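Local coordinates for protein mannose-specific lectin 3 chain 2 (Crocus vernus, PDB 3MEZ) that forms one of the two kinds of chain in a heterotetrameric bulb lectin that probably binds mannose and weakly agglutinates trypsin-treated rabbit erythrocytes, at residues Leu21-Ser27 with Leu93-Gly99. Numbering follows the deposited sequence.
Sequences LATRDYS and LILQING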
loop_
_atom_site.group_PDB
_atom_site.type_symbol
_atom_site.label_atom_id
_atom_site.label_comp_id
_atom_site.label_asym_id
_atom_site.label_seq_id
_atom_site.Cartn_x
_atom_site.Cartn_y
_atom_site.Cartn_z
ATOM N N LEU B 21 8.981 6.587 6.412
ATOM C CA LEU B 21 9.572 7.512 5.490
ATOM C C LEU B 21 10.990 7.745 5.962
ATOM O O LEU B 21 11.248 7.680 7.122
ATOM C CB LEU B 21 8.853 8.829 5.455
ATOM C CG LEU B 21 7.372 8.918 5.166
ATOM C CD1 LEU B 21 6.879 10.285 5.179
ATOM C CD2 LEU B 21 6.995 8.241 3.913
ATOM N N ALA B 22 11.891 7.971 5.027
ATOM C CA ALA B 22 13.289 8.152 5.292
ATOM C C ALA B 22 13.922 9.163 4.364
ATOM O O ALA B 22 13.643 9.156 3.211
ATOM C CB ALA B 22 13.979 6.860 5.129
ATOM N N THR B 23 14.798 10.004 4.895
ATOM C CA THR B 23 15.747 10.781 4.124
ATOM C C THR B 23 16.978 11.109 4.942
ATOM O O THR B 23 16.869 11.455 6.075
ATOM C CB THR B 23 15.137 12.047 3.532
ATOM O OG1 THR B 23 16.074 12.676 2.672
ATOM C CG2 THR B 23 14.792 12.989 4.554
ATOM N N ARG B 24 18.138 10.973 4.337
ATOM C CA ARG B 24 19.399 11.129 5.036
ATOM C C ARG B 24 19.373 10.226 6.257
ATOM O O ARG B 24 19.097 9.106 6.117
ATOM C CB ARG B 24 19.692 12.569 5.370
ATOM C CG ARG B 24 19.646 13.445 4.181
ATOM C CD ARG B 24 20.256 14.835 4.379
ATOM N NE ARG B 24 20.303 15.618 3.162
ATOM C CZ ARG B 24 20.672 16.882 3.093
ATOM N NH1 ARG B 24 21.016 17.515 4.148
ATOM N NH2 ARG B 24 20.693 17.504 1.965
ATOM N N ASP B 25 19.667 10.763 7.433
ATOM C CA ASP B 25 19.621 10.014 8.661
ATOM C C ASP B 25 18.312 10.116 9.425
ATOM O O ASP B 25 18.218 9.631 10.488
ATOM C CB ASP B 25 20.832 10.300 9.563
ATOM C CG ASP B 25 20.978 11.740 9.930
ATOM O OD1 ASP B 25 20.368 12.604 9.309
ATOM O OD2 ASP B 25 21.764 12.003 10.831
ATOM N N TYR B 26 17.321 10.754 8.831
ATOM C CA TYR B 26 15.985 10.911 9.385
ATOM C C TYR B 26 15.052 9.791 8.956
ATOM O O TYR B 26 15.101 9.340 7.867
ATOM C CB TYR B 26 15.355 12.235 8.969
ATOM C CG TYR B 26 16.099 13.468 9.360
ATOM C CD1 TYR B 26 16.810 14.175 8.441
ATOM C CD2 TYR B 26 16.090 13.926 10.644
ATOM C CE1 TYR B 26 17.479 15.284 8.790
ATOM C CE2 TYR B 26 16.750 15.034 11.000
ATOM C CZ TYR B 26 17.443 15.711 10.073
ATOM O OH TYR B 26 18.124 16.802 10.420
ATOM N N SER B 27 14.204 9.377 9.865
ATOM C CA SER B 27 13.084 8.520 9.563
ATOM C C SER B 27 11.799 8.883 10.315
ATOM O O SER B 27 11.842 9.289 11.428
ATOM C CB SER B 27 13.468 7.083 9.836
ATOM O OG SER B 27 13.808 6.882 11.170
ATOM N N LEU B 93 2.612 14.526 2.484
ATOM C CA LEU B 93 3.452 14.584 3.664
ATOM C C LEU B 93 4.863 14.294 3.176
ATOM O O LEU B 93 5.116 13.240 2.655
ATOM C CB LEU B 93 3.061 13.517 4.652
ATOM C CG LEU B 93 3.361 13.446 6.156
ATOM C CD1 LEU B 93 3.818 12.114 6.699
ATOM C CD2 LEU B 93 4.183 14.543 6.686
ATOM N N ILE B 94 5.751 15.245 3.352
ATOM C CA ILE B 94 7.122 15.122 2.953
ATOM C C ILE B 94 8.082 15.072 4.137
ATOM O O ILE B 94 8.065 15.909 4.970
ATOM C CB ILE B 94 7.541 16.286 2.047
ATOM C CG1 ILE B 94 6.607 16.441 0.858
ATOM C CG2 ILE B 94 8.913 16.104 1.553
ATOM C CD1 ILE B 94 6.832 17.595 0.079
ATOM N N LEU B 95 8.942 14.076 4.171
ATOM C CA LEU B 95 10.000 14.086 5.146
ATOM C C LEU B 95 11.179 14.796 4.520
ATOM O O LEU B 95 11.851 14.276 3.703
ATOM C CB LEU B 95 10.386 12.695 5.596
ATOM C CG LEU B 95 11.445 12.569 6.672
ATOM C CD1 LEU B 95 10.998 13.166 7.954
ATOM C CD2 LEU B 95 11.878 11.155 6.880
ATOM N N GLN B 96 11.346 16.036 4.911
ATOM C CA GLN B 96 12.324 16.934 4.332
ATOM C C GLN B 96 13.776 16.790 4.806
ATOM O O GLN B 96 14.040 16.383 5.877
ATOM C CB GLN B 96 11.880 18.392 4.474
ATOM C CG GLN B 96 10.482 18.679 4.142
ATOM C CD GLN B 96 10.112 20.122 4.259
ATOM O OE1 GLN B 96 10.754 20.876 4.942
ATOM N NE2 GLN B 96 9.058 20.489 3.611
ATOM N N ILE B 97 14.687 17.265 3.983
ATOM C CA ILE B 97 16.106 17.232 4.282
ATOM C C ILE B 97 16.511 18.065 5.482
ATOM O O ILE B 97 17.494 17.815 6.045
ATOM C CB ILE B 97 16.997 17.609 3.102
ATOM C CG1 ILE B 97 16.688 19.004 2.647
ATOM C CG2 ILE B 97 16.863 16.632 1.973
ATOM C CD1 ILE B 97 17.702 19.591 1.863
ATOM N N ASN B 98 15.685 19.015 5.872
ATOM C CA ASN B 98 15.914 19.843 7.035
ATOM C C ASN B 98 15.411 19.225 8.349
ATOM O O ASN B 98 15.399 19.870 9.355
ATOM C CB ASN B 98 15.344 21.248 6.849
ATOM C CG ASN B 98 13.829 21.289 6.956
ATOM O OD1 ASN B 98 13.178 20.296 6.912
ATOM N ND2 ASN B 98 13.302 22.455 7.110
ATOM N N GLY B 99 14.981 17.978 8.287
ATOM C CA GLY B 99 14.503 17.238 9.418
ATOM C C GLY B 99 13.053 17.403 9.855
ATOM O O GLY B 99 12.643 16.887 10.827
HETATM O O HOH W 1 19.238 18.177 8.475
#
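The ring of Tyr26 lies against the backbone of Gly99, whose CA stands over one face, 3.5 Å from the ring centroid and 16° off its normal, in a CH-pi contact. With chi1 at -59°, CG of Tyr26 sits anti to its own carbonyl carbon, which sends the ring across to the turn Gln96-Gly99. Asp25 OD1 lies over the opposite face, out toward the rim.

No direct hydrogen bond joins the two segments; a water in the plane of the ring bridges them instead, 2.6 Å from Tyr26 OH and donating to Ile97 O at 3.0 Å.

Apolar packing continues inward. Leu95 lays CD2 on the face of the hairpin, 3.5 Å from Leu21 O and 4.2 Å from Tyr26 CB, touching both strands. Farther along, Leu21 CD1 meets Leu93 CD1 at 3.9 Å.

Thr23 is split between two partners: its methyl CG2 rests 3.3 Å from Leu95 O, while its hydroxyl OG1 hydrogen-bonds Asp1 of the Mannose-specific lectin 3 chain 1 subunit.

At the exposed end, the extended Arg24 side chain brings its guanidinium flat over Ile97, with Ile97 CB 3.7 Å above the centre of the guanidinium plane.

The type II' turn Thr23-Tyr26 closes a tight hairpin in one sheet, and strand 92-95 belongs to another. Leu21, Leu93 and Leu95 meet in the interior between the sheets, as in the beta-prism II fold of bulb-type (monocot mannose-binding) lectins.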